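Local atomic coordinates of NTD biosynthesis operon protein NtdA (Bacillus subtilis subsp. subtilis, PDB entry 4K2M), a protein that catalyses the reversible, pyridoxal phosphate-dependent transfer of an amino group between glutamate and 3-dehydroglucose 6-phosphate, giving kanosamine 6-phosphate for antibiotic biosynthesis. Residues E15-L20 with P342-D347; L135-L140 with E265-K270; P167-I172 with D395-L400; F321-Y326 with H351-K356. One frame throughout, in Å; residues are numbered along the deposited sequence.

Contact 1: E15-L20 with P342-D347; sequences ENMSLL and PELSED
M17, within a helical turn, and E346, in an irregular loop, bring the two backbones closest, their CA atoms lying 6.2 Å apart. M17 leaves the helix toward the loop, and its side chain does nearly all the work from the helix side. With chi1 at -98°, away from the usual staggered values, and a bend at chi2 (-58°), the thioether reaches out between L344 and E346. Its methyl end presses into the branch point of the leucine: M17 CE is 3.3 Å from L344 CG, tighter than ordinary van der Waals contact, and 3.6 Å from L344 CD1. The same methyl lies 3.4 Å from the carbonyl S345 O, a contact without a hydrogen bond. Nearer the helix, M17 CG rests on E346 CG at 3.7 Å, so the glutamate contributes a methylene while its extended chain carries the carboxylate onward.

The loop bends here in an inverse gamma turn centred on L344, with a weak bond from S345 N to E343 O. S13 OG joins the two parts by hydrogen bonding to E346 O, and L320 of helix 312-329 also packs on M17. A single methionine seated in a bent loop thus illustrates how an additional N-terminal domain is seated on an aminotransferase fold, here that of NtdA.

Contact 2: L135-L140 with E265-K270; sequences LLALGL and EELAKK
L267, in the first turn of its helix, is where 265-270 begins to meet 135-140. Its backbone N is hydrogen-bonded to N264 OD1, just before the helix, and its side chain, with CG turned opposite the backbone N (chi1 -174°), sends both methyls across the gap. L267 CD1 lies between A137 and the L138 side chain, 3.4 Å from A137 O, 3.9 Å from A137 CB and 3.8 Å from L138 CD2. The other methyl, L267 CD2, meets L138 CD2 at 3.6 Å, with the two leucine chains at a slant to one another.

Next in order, A268 turns its methyl away from 135-140, while K269 reaches back along its own helix to form a salt bridge with E266, whose hydrogen bond is weak. K270, one turn after L267, returns to the interface. Here the backbones come very close, the CA atoms of A137 and K270 being 5.1 Å apart, an approach that the small alanine side chain permits. The two CB atoms of A137 and K270 touch at 3.9 Å; farther out, K270 CD passes A137 O at 3.5 Å before the ammonium end leads away. No hydrogen bond crosses the interface, so the joint is one of alkyl groups resting on a helix terminus. That terminus is a Schellman motif, with G139 at positive phi and bonds from L140 N to L135 O and from G139 N to L136 O.

Both helices lie against the large mixed sheet: A268 packs on Y120 and I122 of strand 120-124, L135 on F194 of strand 192-195 and I222 of strand 220-224, and L138, just after its helix, on the same two residues.

Contact 3: P167-I172 with D395-L400; sequences PIYVDI and DKYAGL
Y397 reaches across to P167 and Y169 on strand 166-169, the outermost strand, within this chain, of the seven-stranded mixed sheet of this aspartate aminotransferase-type fold. The two tyrosine side chains run at about a right angle, and their rings meet obliquely, with planes at 57° and centroids 5.5 Å apart. The CD2-CE2 side of Y169 meets the CD1-CE1 side of Y397, closest at Y169 CE2 to Y397 CE1, 3.6 Å. Both side chains set out across the interface, and in both, chi1 sets CG beside the backbone N and anti to the carbonyl carbon (-61° for Y169, -68° for Y397).

L400, at the far end of the type II turn that starts at Y397, adds a methyl in the same place: L400 CD2 approaches the edge of the Y169 ring, 4.1 Å from Y169 CD2. The turn therefore presents an aromatic and an aliphatic group together to one strand residue.

Within this chain the strand has a sheet neighbour only along 145-148, where I168 bonds to V146 and M148. The carbonyl of P167 accepts a side-chain hydrogen bond, and P167 O lies at the edge of the Y397 ring, in its plane. The Y397 OH hydrogen is given to a lone pair of P167 O at 2.7 Å, in the carbonyl plane.

Contact 4: F321-Y326 with H351-K356; sequences FLADRY and HLFPIK. With EDO (1,2-ethanediol), chain D.
A helix laid on a two-stranded antiparallel sheet brings A323 and Y326 of helix 312-329 onto F353 of the segment 351-356. The two helical residues are three apart, close to one helical turn, and both reach one phenyl ring. Y326 takes the flat side: its CD2 sits 3.6 Å above the plane of the F353 ring, over the centre. The rings meet obliquely, with planes at 35° and centroids 4.7 Å apart. The near part of the tyrosine is pressed in as well, Y326 CB lying 3.4 Å from F353 CZ. A323 meets another part of the phenyl, its CB being 3.9 Å from F353 CE1. What directs F353 into this corner is a first torsion of -174°, which swings CG opposite the backbone N while F353 leaves its backbone toward the helix.

All three residues are buried, and the polar end of Y326 has its partner beyond the helix, where OH is hydrogen-bonded to P416 O. At the next residue after F353, a 1,2-ethanediol molecule, probably from the crystallisation liquor, hydrogen-bonds through its O1, as donor, to P354 O at 2.8 Å and lies with C2 against K356 CD. It is also hydrogen-bonded to Q175 O.

On the strand side, F353 and I355 pair through their backbones with L415 and L413 of strand 412-415, while Y326 also packs on helix 423-441. Helices packed against a small antiparallel sheet in this way are consistent with the small C-terminal domain of fold-type I aminotransferases.

How the contacts relate
From the N terminus, contact 1 opens first and closes a loop of 321 residues, fastening the N-terminal domain to the aminotransferase part. Contact 2, joining two helices beside the large sheet, is nested wholly inside that loop. Contact 3 starts within the loop of contact 2 and ends after contact 1 has closed, so it crosses both and ties the strand that is outermost in this chain's large sheet to a late turn. Contact 4 closes a short loop inside the loop of contact 3, begins after contact 2 has ended, and crosses contact 1. Contacts 1 and 4 are also neighbours in space: P342 packs on F353, and L20 on F321. Contacts 2 and 4 lie on opposite sides of the chain's centre.

Contact 1: E15-L20 with P342-D347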
loop_
_atom_site.group_PDB
_atom_site.type_symbol
_atom_site.label_atom_id
_atom_site.label_comp_id
_atom_site.label_asym_id
_atom_site.label_seq_id
_atom_site.Cartn_x
_atom_site.Cartn_y
_atom_site.Cartn_z
ATOM N N GLU A 15 28.425 10.413 12.426
ATOM C CA GLU A 15 28.695 11.830 12.297
ATOM C C GLU A 15 27.878 12.647 13.301
ATOM O O GLU A 15 28.338 13.674 13.784
ATOM C CB GLU A 15 28.444 12.291 10.860
ATOM C CG GLU A 15 29.328 11.578 9.820
ATOM C CD GLU A 15 28.713 10.282 9.271
ATOM O OE1 GLU A 15 28.473 10.211 8.040
ATOM O OE2 GLU A 15 28.479 9.327 10.050
ATOM N N ASN A 16 26.670 12.194 13.633
ATOM C CA ASN A 16 25.854 12.928 14.593
ATOM C C ASN A 16 26.474 12.941 15.980
ATOM O O ASN A 16 26.252 13.879 16.745
ATOM C CB ASN A 16 24.426 12.364 14.662
ATOM C CG ASN A 16 23.543 12.850 13.539
ATOM O OD1 ASN A 16 23.889 13.792 12.804
ATOM N ND2 ASN A 16 22.365 12.243 13.421
ATOM N N MET A 17 27.234 11.903 16.313
ATOM C CA MET A 17 27.889 11.849 17.626
ATOM C C MET A 17 28.924 12.944 17.743
ATOM O O MET A 17 29.093 13.539 18.802
ATOM C CB MET A 17 28.610 10.526 17.849
ATOM C CG MET A 17 27.839 9.536 18.655
ATOM S SD MET A 17 27.370 10.113 20.300
ATOM C CE MET A 17 26.422 8.628 20.600
ATOM N N SER A 18 29.654 13.173 16.660
ATOM C CA SER A 18 30.631 14.250 16.648
ATOM C C SER A 18 29.925 15.597 16.717
ATOM O O SER A 18 30.335 16.496 17.466
ATOM C CB SER A 18 31.513 14.166 15.401
ATOM O OG SER A 18 32.506 15.174 15.452
ATOM N N LEU A 19 28.844 15.733 15.950
ATOM C CA LEU A 19 28.079 16.983 15.911
ATOM C C LEU A 19 27.528 17.328 17.293
ATOM O O LEU A 19 27.467 18.500 17.682
ATOM C CB LEU A 19 26.932 16.874 14.891
ATOM C CG LEU A 19 26.113 18.140 14.619
ATOM C CD1 LEU A 19 27.000 19.309 14.156
ATOM C CD2 LEU A 19 25.013 17.852 13.573
ATOM N N LEU A 20 27.138 16.297 18.042
ATOM C CA LEU A 20 26.606 16.473 19.394
ATOM C C LEU A 20 27.639 17.144 20.293
ATOM O O LEU A 20 27.327 18.108 21.005
ATOM C CB LEU A 20 26.208 15.108 19.979
ATOM C CG LEU A 20 25.633 15.138 21.399
ATOM C CD1 LEU A 20 24.351 15.943 21.444
ATOM C CD2 LEU A 20 25.395 13.727 21.944
ATOM N N PRO A 342 20.856 1.943 27.867
ATOM C CA PRO A 342 21.609 1.613 26.654
ATOM C C PRO A 342 22.931 2.370 26.603
ATOM O O PRO A 342 23.102 3.380 27.288
ATOM C CB PRO A 342 20.684 2.067 25.520
ATOM C CG PRO A 342 19.857 3.186 26.135
ATOM C CD PRO A 342 19.700 2.825 27.607
ATOM N N GLU A 343 23.870 1.851 25.824
ATOM C CA GLU A 343 25.160 2.499 25.637
ATOM C C GLU A 343 25.025 3.660 24.658
ATOM O O GLU A 343 24.322 3.561 23.650
ATOM C CB GLU A 343 26.147 1.467 25.096
ATOM C CG GLU A 343 27.542 1.986 24.821
ATOM C CD GLU A 343 28.460 0.882 24.317
ATOM O OE1 GLU A 343 28.179 -0.299 24.615
ATOM O OE2 GLU A 343 29.451 1.193 23.621
ATOM N N LEU A 344 25.697 4.770 24.936
ATOM C CA LEU A 344 25.670 5.884 24.005
ATOM C C LEU A 344 26.635 5.545 22.877
ATOM O O LEU A 344 27.818 5.901 22.921
ATOM C CB LEU A 344 26.097 7.179 24.708
ATOM C CG LEU A 344 25.986 8.458 23.881
ATOM C CD1 LEU A 344 24.540 8.900 23.635
ATOM C CD2 LEU A 344 26.819 9.611 24.476
ATOM N N SER A 345 26.150 4.818 21.877
ATOM C CA SER A 345 27.036 4.350 20.822
ATOM C C SER A 345 26.752 5.039 19.490
ATOM O O SER A 345 25.662 5.581 19.266
ATOM C CB SER A 345 26.898 2.848 20.656
ATOM O OG SER A 345 25.649 2.555 20.060
ATOM N N GLU A 346 27.737 4.989 18.600
ATOM C CA GLU A 346 27.632 5.656 17.311
ATOM C C GLU A 346 26.769 4.880 16.334
ATOM O O GLU A 346 26.431 5.395 15.271
ATOM C CB GLU A 346 29.027 5.831 16.711
ATOM C CG GLU A 346 29.908 6.741 17.541
ATOM C CD GLU A 346 31.339 6.783 17.041
ATOM O OE1 GLU A 346 31.957 7.869 17.113
ATOM O OE2 GLU A 346 31.838 5.731 16.584
ATOM N N ASP A 347 26.427 3.645 16.688
ATOM C CA ASP A 347 25.689 2.774 15.776
ATOM C C ASP A 347 24.240 2.602 16.223
ATOM O O ASP A 347 23.725 1.487 16.270
ATOM C CB ASP A 347 26.378 1.404 15.636
ATOM C CG ASP A 347 26.479 0.654 16.956
ATOM O OD1 ASP A 347 26.290 1.288 18.018
ATOM O OD2 ASP A 347 26.751 -0.575 16.931
#

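Contact 2: L135-L140 with E265-K270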
loop_
_atom_site.group_PDB
_atom_site.type_symbol
_atom_site.label_atom_id
_atom_site.label_comp_id
_atom_site.label_asym_id
_atom_site.label_seq_id
_atom_site.Cartn_x
_atom_site.Cartn_y
_atom_site.Cartn_z
ATOM N N LEU A 135 13.240 -11.090 -0.148
ATOM C CA LEU A 135 13.433 -12.536 0.010
ATOM C C LEU A 135 13.174 -13.276 -1.297
ATOM O O LEU A 135 13.966 -14.121 -1.729
ATOM C CB LEU A 135 12.529 -13.083 1.122
ATOM C CG LEU A 135 12.954 -12.743 2.554
ATOM C CD1 LEU A 135 11.835 -13.034 3.555
ATOM C CD2 LEU A 135 14.190 -13.533 2.916
ATOM N N LEU A 136 12.054 -12.964 -1.934
ATOM C CA LEU A 136 11.725 -13.622 -3.190
ATOM C C LEU A 136 12.730 -13.290 -4.294
ATOM O O LEU A 136 13.130 -14.174 -5.063
ATOM C CB LEU A 136 10.297 -13.260 -3.621
ATOM C CG LEU A 136 9.203 -13.779 -2.693
ATOM C CD1 LEU A 136 7.861 -13.135 -3.015
ATOM C CD2 LEU A 136 9.067 -15.310 -2.793
ATOM N N ALA A 137 13.129 -12.024 -4.387
ATOM C CA ALA A 137 14.107 -11.604 -5.391
ATOM C C ALA A 137 15.442 -12.307 -5.198
ATOM O O ALA A 137 16.138 -12.600 -6.167
ATOM C CB ALA A 137 14.289 -10.068 -5.393
ATOM N N LEU A 138 15.791 -12.571 -3.943
ATOM C CA LEU A 138 17.021 -13.285 -3.604
ATOM C C LEU A 138 16.904 -14.786 -3.869
ATOM O O LEU A 138 17.859 -15.530 -3.674
ATOM C CB LEU A 138 17.372 -13.059 -2.134
ATOM C CG LEU A 138 18.081 -11.754 -1.775
ATOM C CD1 LEU A 138 18.055 -11.537 -0.256
ATOM C CD2 LEU A 138 19.525 -11.792 -2.265
ATOM N N GLY A 139 15.735 -15.231 -4.307
ATOM C CA GLY A 139 15.562 -16.620 -4.713
ATOM C C GLY A 139 14.955 -17.530 -3.668
ATOM O O GLY A 139 15.102 -18.754 -3.767
ATOM N N LEU A 140 14.276 -16.962 -2.671
ATOM C CA LEU A 140 13.645 -17.803 -1.646
ATOM C C LEU A 140 12.627 -18.754 -2.255
ATOM O O LEU A 140 11.719 -18.326 -2.971
ATOM C CB LEU A 140 12.952 -16.979 -0.547
ATOM C CG LEU A 140 12.374 -17.870 0.570
ATOM C CD1 LEU A 140 12.605 -17.278 1.952
ATOM C CD2 LEU A 140 10.876 -18.175 0.380
ATOM N N GLU A 265 22.677 -5.272 -9.617
ATOM C CA GLU A 265 21.736 -4.938 -10.690
ATOM C C GLU A 265 20.727 -6.042 -10.996
ATOM O O GLU A 265 19.538 -5.761 -11.185
ATOM C CB GLU A 265 22.485 -4.535 -11.972
ATOM C CG GLU A 265 21.578 -3.928 -13.059
ATOM C CD GLU A 265 20.978 -4.978 -13.990
ATOM O OE1 GLU A 265 21.515 -6.106 -14.043
ATOM O OE2 GLU A 265 19.970 -4.674 -14.669
ATOM N N GLU A 266 21.179 -7.291 -11.089
ATOM C CA GLU A 266 20.228 -8.355 -11.401
ATOM C C GLU A 266 19.228 -8.509 -10.264
ATOM O O GLU A 266 18.049 -8.787 -10.486
ATOM C CB GLU A 266 20.922 -9.693 -11.653
ATOM C CG GLU A 266 21.748 -9.753 -12.940
ATOM C CD GLU A 266 20.905 -9.810 -14.211
ATOM O OE1 GLU A 266 19.664 -9.970 -14.124
ATOM O OE2 GLU A 266 21.500 -9.702 -15.305
ATOM N N LEU A 267 19.707 -8.330 -9.040
ATOM C CA LEU A 267 18.836 -8.453 -7.876
ATOM C C LEU A 267 17.820 -7.312 -7.875
ATOM O O LEU A 267 16.636 -7.527 -7.624
ATOM C CB LEU A 267 19.662 -8.471 -6.589
ATOM C CG LEU A 267 18.967 -8.736 -5.267
ATOM C CD1 LEU A 267 18.147 -10.030 -5.338
ATOM C CD2 LEU A 267 20.032 -8.815 -4.160
ATOM N N ALA A 268 18.275 -6.100 -8.185
ATOM C CA ALA A 268 17.381 -4.956 -8.318
ATOM C C ALA A 268 16.284 -5.194 -9.350
ATOM O O ALA A 268 15.115 -4.876 -9.117
ATOM C CB ALA A 268 18.171 -3.701 -8.666
ATOM N N LYS A 269 16.659 -5.751 -10.497
ATOM C CA LYS A 269 15.691 -6.024 -11.549
ATOM C C LYS A 269 14.622 -6.996 -11.058
ATOM O O LYS A 269 13.411 -6.812 -11.307
ATOM C CB LYS A 269 16.400 -6.576 -12.792
ATOM C CG LYS A 269 15.431 -7.098 -13.845
ATOM C CD LYS A 269 16.105 -7.244 -15.202
ATOM C CE LYS A 269 17.447 -7.927 -15.079
ATOM N NZ LYS A 269 17.872 -8.636 -16.323
ATOM N N LYS A 270 15.055 -8.027 -10.341
ATOM C CA LYS A 270 14.108 -8.993 -9.809
ATOM C C LYS A 270 13.192 -8.340 -8.776
ATOM O O LYS A 270 12.006 -8.660 -8.704
ATOM C CB LYS A 270 14.837 -10.213 -9.219
ATOM C CG LYS A 270 15.474 -11.116 -10.272
ATOM C CD LYS A 270 16.260 -12.260 -9.613
ATOM C CE LYS A 270 16.805 -13.264 -10.636
ATOM N NZ LYS A 270 18.050 -12.789 -11.304
#

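Contact 3: P167-I172 with D395-L400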
loop_
_atom_site.group_PDB
_atom_site.type_symbol
_atom_site.label_atom_id
_atom_site.label_comp_id
_atom_site.label_asym_id
_atom_site.label_seq_id
_atom_site.Cartn_x
_atom_site.Cartn_y
_atom_site.Cartn_z
ATOM N N PRO A 167 10.865 -19.368 9.326
ATOM C CA PRO A 167 11.676 -18.682 10.331
ATOM C C PRO A 167 12.380 -19.666 11.259
ATOM O O PRO A 167 11.756 -20.623 11.756
ATOM C CB PRO A 167 10.639 -17.875 11.129
ATOM C CG PRO A 167 9.476 -17.682 10.166
ATOM C CD PRO A 167 9.444 -18.986 9.385
ATOM N N ILE A 168 13.668 -19.433 11.474
ATOM C CA ILE A 168 14.443 -20.180 12.451
ATOM C C ILE A 168 14.972 -19.177 13.463
ATOM O O ILE A 168 15.859 -18.361 13.171
ATOM C CB ILE A 168 15.590 -20.956 11.791
ATOM C CG1 ILE A 168 15.034 -21.977 10.787
ATOM C CG2 ILE A 168 16.441 -21.685 12.841
ATOM C CD1 ILE A 168 14.144 -23.079 11.399
ATOM N N TYR A 169 14.396 -19.202 14.655
ATOM C CA TYR A 169 14.709 -18.173 15.634
ATOM C C TYR A 169 15.986 -18.491 16.398
ATOM O O TYR A 169 16.197 -19.631 16.864
ATOM C CB TYR A 169 13.529 -18.006 16.586
ATOM C CG TYR A 169 12.288 -17.575 15.836
ATOM C CD1 TYR A 169 12.210 -16.296 15.294
ATOM C CD2 TYR A 169 11.220 -18.439 15.651
ATOM C CE1 TYR A 169 11.092 -15.893 14.590
ATOM C CE2 TYR A 169 10.090 -18.041 14.950
ATOM C CZ TYR A 169 10.044 -16.763 14.431
ATOM O OH TYR A 169 8.935 -16.330 13.736
ATOM N N VAL A 170 16.850 -17.493 16.498
ATOM C CA VAL A 170 18.024 -17.595 17.354
ATOM C C VAL A 170 18.064 -16.448 18.362
ATOM O O VAL A 170 17.437 -15.391 18.169
ATOM C CB VAL A 170 19.356 -17.698 16.567
ATOM C CG1 VAL A 170 19.279 -18.778 15.514
ATOM C CG2 VAL A 170 19.699 -16.400 15.927
ATOM N N ASP A 171 18.816 -16.663 19.437
ATOM C CA ASP A 171 18.811 -15.779 20.591
ATOM C C ASP A 171 19.451 -14.434 20.270
ATOM O O ASP A 171 20.269 -14.330 19.355
ATOM C CB ASP A 171 19.570 -16.456 21.742
ATOM C CG ASP A 171 18.861 -16.320 23.088
ATOM O OD1 ASP A 171 17.818 -15.632 23.164
ATOM O OD2 ASP A 171 19.355 -16.912 24.076
ATOM N N ILE A 172 19.068 -13.409 21.026
ATOM C CA ILE A 172 19.639 -12.071 20.867
ATOM C C ILE A 172 20.759 -11.841 21.866
ATOM O O ILE A 172 20.902 -12.575 22.835
ATOM C CB ILE A 172 18.604 -10.975 21.124
ATOM C CG1 ILE A 172 17.990 -11.172 22.519
ATOM C CG2 ILE A 172 17.547 -10.973 20.023
ATOM C CD1 ILE A 172 17.223 -9.991 23.070
ATOM N N ASP A 395 2.236 -26.057 16.679
ATOM C CA ASP A 395 2.590 -27.292 15.981
ATOM C C ASP A 395 4.085 -27.472 15.747
ATOM O O ASP A 395 4.577 -28.593 15.729
ATOM C CB ASP A 395 1.860 -27.393 14.629
ATOM C CG ASP A 395 0.340 -27.446 14.771
ATOM O OD1 ASP A 395 -0.152 -27.794 15.864
ATOM O OD2 ASP A 395 -0.363 -27.139 13.778
ATOM N N LYS A 396 4.815 -26.378 15.561
ATOM C CA LYS A 396 6.182 -26.485 15.062
ATOM C C LYS A 396 7.258 -25.849 15.937
ATOM O O LYS A 396 8.435 -26.192 15.823
ATOM C CB LYS A 396 6.271 -25.889 13.658
ATOM C CG LYS A 396 5.349 -26.551 12.654
ATOM C CD LYS A 396 5.882 -26.356 11.248
ATOM C CE LYS A 396 5.090 -27.156 10.230
ATOM N NZ LYS A 396 5.819 -27.230 8.933
ATOM N N TYR A 397 6.868 -24.911 16.790
ATOM C CA TYR A 397 7.859 -24.151 17.551
ATOM C C TYR A 397 7.822 -24.513 19.042
ATOM O O TYR A 397 8.373 -23.813 19.887
ATOM C CB TYR A 397 7.747 -22.631 17.259
ATOM C CG TYR A 397 8.157 -22.283 15.820
ATOM C CD1 TYR A 397 9.468 -21.891 15.507
ATOM C CD2 TYR A 397 7.244 -22.365 14.782
ATOM C CE1 TYR A 397 9.841 -21.589 14.184
ATOM C CE2 TYR A 397 7.601 -22.067 13.469
ATOM C CZ TYR A 397 8.895 -21.679 13.169
ATOM O OH TYR A 397 9.223 -21.397 11.844
ATOM N N ALA A 398 7.203 -25.654 19.343
ATOM C CA ALA A 398 7.186 -26.196 20.703
ATOM C C ALA A 398 8.538 -26.776 21.116
ATOM O O ALA A 398 9.188 -27.487 20.346
ATOM C CB ALA A 398 6.103 -27.243 20.844
ATOM N N GLY A 399 8.964 -26.474 22.337
ATOM C CA GLY A 399 10.271 -26.908 22.797
ATOM C C GLY A 399 11.376 -25.897 22.540
ATOM O O GLY A 399 12.507 -26.078 22.984
ATOM N N LEU A 400 11.057 -24.821 21.827
ATOM C CA LEU A 400 12.044 -23.783 21.539
ATOM C C LEU A 400 12.230 -22.920 22.775
ATOM O O LEU A 400 11.255 -22.409 23.326
ATOM C CB LEU A 400 11.540 -22.939 20.358
ATOM C CG LEU A 400 12.282 -21.732 19.789
ATOM C CD1 LEU A 400 13.714 -22.044 19.566
ATOM C CD2 LEU A 400 11.650 -21.342 18.465
#

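Contact 4: F321-Y326 with H351-K356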
loop_
_atom_site.group_PDB
_atom_site.type_symbol
_atom_site.label_atom_id
_atom_site.label_comp_id
_atom_site.label_asym_id
_atom_site.label_seq_id
_atom_site.Cartn_x
_atom_site.Cartn_y
_atom_site.Cartn_z
ATOM N N PHE A 321 20.130 13.593 20.958
ATOM C CA PHE A 321 20.250 14.490 22.105
ATOM C C PHE A 321 19.393 13.972 23.243
ATOM O O PHE A 321 19.830 13.926 24.398
ATOM C CB PHE A 321 19.835 15.925 21.761
ATOM C CG PHE A 321 20.025 16.889 22.904
ATOM C CD1 PHE A 321 21.278 17.439 23.156
ATOM C CD2 PHE A 321 18.966 17.225 23.736
ATOM C CE1 PHE A 321 21.476 18.325 24.210
ATOM C CE2 PHE A 321 19.151 18.111 24.796
ATOM C CZ PHE A 321 20.416 18.655 25.033
ATOM N N LEU A 322 18.167 13.576 22.918
ATOM C CA LEU A 322 17.272 13.006 23.918
ATOM C C LEU A 322 17.852 11.743 24.549
ATOM O O LEU A 322 17.783 11.574 25.767
ATOM C CB LEU A 322 15.908 12.689 23.301
ATOM C CG LEU A 322 15.081 13.938 23.003
ATOM C CD1 LEU A 322 13.880 13.545 22.142
ATOM C CD2 LEU A 322 14.608 14.652 24.292
ATOM N N ALA A 323 18.415 10.858 23.734
ATOM C CA ALA A 323 18.963 9.608 24.247
ATOM C C ALA A 323 20.141 9.901 25.167
ATOM O O ALA A 323 20.261 9.323 26.248
ATOM C CB ALA A 323 19.386 8.679 23.103
ATOM N N ASP A 324 21.001 10.815 24.733
ATOM C CA ASP A 324 22.165 11.214 25.529
ATOM C C ASP A 324 21.715 11.774 26.875
ATOM O O ASP A 324 22.339 11.508 27.908
ATOM C CB ASP A 324 22.974 12.260 24.753
ATOM C CG ASP A 324 24.196 12.758 25.518
ATOM O OD1 ASP A 324 25.045 11.936 25.925
ATOM O OD2 ASP A 324 24.309 13.979 25.686
ATOM N N ARG A 325 20.625 12.529 26.867
ATOM C CA ARG A 325 20.133 13.187 28.085
ATOM C C ARG A 325 19.568 12.151 29.062
ATOM O O ARG A 325 19.826 12.233 30.264
ATOM C CB ARG A 325 19.089 14.243 27.721
ATOM C CG ARG A 325 18.758 15.240 28.844
ATOM C CD ARG A 325 18.076 16.473 28.252
ATOM N NE ARG A 325 17.821 17.533 29.242
ATOM C CZ ARG A 325 16.699 17.663 29.948
ATOM N NH1 ARG A 325 15.719 16.790 29.811
ATOM N NH2 ARG A 325 16.552 18.677 30.802
ATOM N N TYR A 326 18.818 11.173 28.550
ATOM C CA TYR A 326 18.374 10.053 29.384
ATOM C C TYR A 326 19.556 9.315 29.977
ATOM O O TYR A 326 19.561 8.973 31.162
ATOM C CB TYR A 326 17.581 9.035 28.556
ATOM C CG TYR A 326 16.096 9.272 28.418
ATOM C CD1 TYR A 326 15.318 9.692 29.499
ATOM C CD2 TYR A 326 15.462 9.029 27.207
ATOM C CE1 TYR A 326 13.949 9.872 29.365
ATOM C CE2 TYR A 326 14.100 9.205 27.061
ATOM C CZ TYR A 326 13.350 9.629 28.145
ATOM O OH TYR A 326 11.999 9.804 27.984
ATOM N N HIS A 351 15.397 5.035 17.481
ATOM C CA HIS A 351 13.989 4.987 17.126
ATOM C C HIS A 351 13.131 4.750 18.378
ATOM O O HIS A 351 12.073 5.363 18.553
ATOM C CB HIS A 351 13.727 3.871 16.116
ATOM C CG HIS A 351 12.277 3.713 15.792
ATOM N ND1 HIS A 351 11.545 4.701 15.172
ATOM C CD2 HIS A 351 11.414 2.698 16.034
ATOM C CE1 HIS A 351 10.294 4.296 15.031
ATOM N NE2 HIS A 351 10.188 3.086 15.546
ATOM N N LEU A 352 13.590 3.833 19.230
ATOM C CA LEU A 352 12.986 3.570 20.532
ATOM C C LEU A 352 14.101 3.602 21.560
ATOM O O LEU A 352 15.260 3.375 21.213
ATOM C CB LEU A 352 12.256 2.214 20.531
ATOM C CG LEU A 352 10.952 2.226 19.707
ATOM C CD1 LEU A 352 10.617 0.851 19.078
ATOM C CD2 LEU A 352 9.773 2.730 20.545
ATOM N N PHE A 353 13.758 3.888 22.818
ATOM C CA PHE A 353 14.764 4.032 23.872
ATOM C C PHE A 353 14.493 3.011 24.965
ATOM O O PHE A 353 13.607 3.216 25.806
ATOM C CB PHE A 353 14.745 5.441 24.492
ATOM C CG PHE A 353 15.854 5.652 25.482
ATOM C CD1 PHE A 353 17.104 6.083 25.047
ATOM C CD2 PHE A 353 15.672 5.360 26.841
ATOM C CE1 PHE A 353 18.164 6.236 25.943
ATOM C CE2 PHE A 353 16.725 5.524 27.751
ATOM C CZ PHE A 353 17.977 5.954 27.290
ATOM N N PRO A 354 15.238 1.904 24.949
ATOM C CA PRO A 354 14.973 0.834 25.920
ATOM C C PRO A 354 15.875 0.893 27.134
ATOM O O PRO A 354 17.107 1.025 27.011
ATOM C CB PRO A 354 15.281 -0.438 25.126
ATOM C CG PRO A 354 16.360 -0.017 24.162
ATOM C CD PRO A 354 16.126 1.467 23.855
ATOM N N ILE A 355 15.264 0.804 28.312
ATOM C CA ILE A 355 16.032 0.529 29.520
ATOM C C ILE A 355 15.632 -0.864 29.972
ATOM O O ILE A 355 14.682 -1.441 29.444
ATOM C CB ILE A 355 15.771 1.549 30.638
ATOM C CG1 ILE A 355 14.342 1.433 31.159
ATOM C CG2 ILE A 355 16.041 2.990 30.151
ATOM C CD1 ILE A 355 14.056 2.359 32.348
ATOM N N LYS A 356 16.358 -1.440 30.920
ATOM C CA LYS A 356 15.892 -2.704 31.500
ATOM C C LYS A 356 15.681 -2.511 32.992
ATOM O O LYS A 356 16.493 -1.857 33.653
ATOM C CB LYS A 356 16.879 -3.846 31.212
ATOM C CG LYS A 356 16.970 -4.236 29.730
ATOM C CD LYS A 356 18.241 -5.060 29.417
ATOM C CE LYS A 356 18.186 -6.467 29.950
ATOM N NZ LYS A 356 19.478 -7.210 29.668
HETATM C C1 EDO D . 19.420 -1.365 28.065
HETATM O O1 EDO D . 19.052 -0.933 26.756
HETATM C C2 EDO D . 20.301 -2.610 27.927
HETATM O O2 EDO D . 21.475 -2.261 27.191
#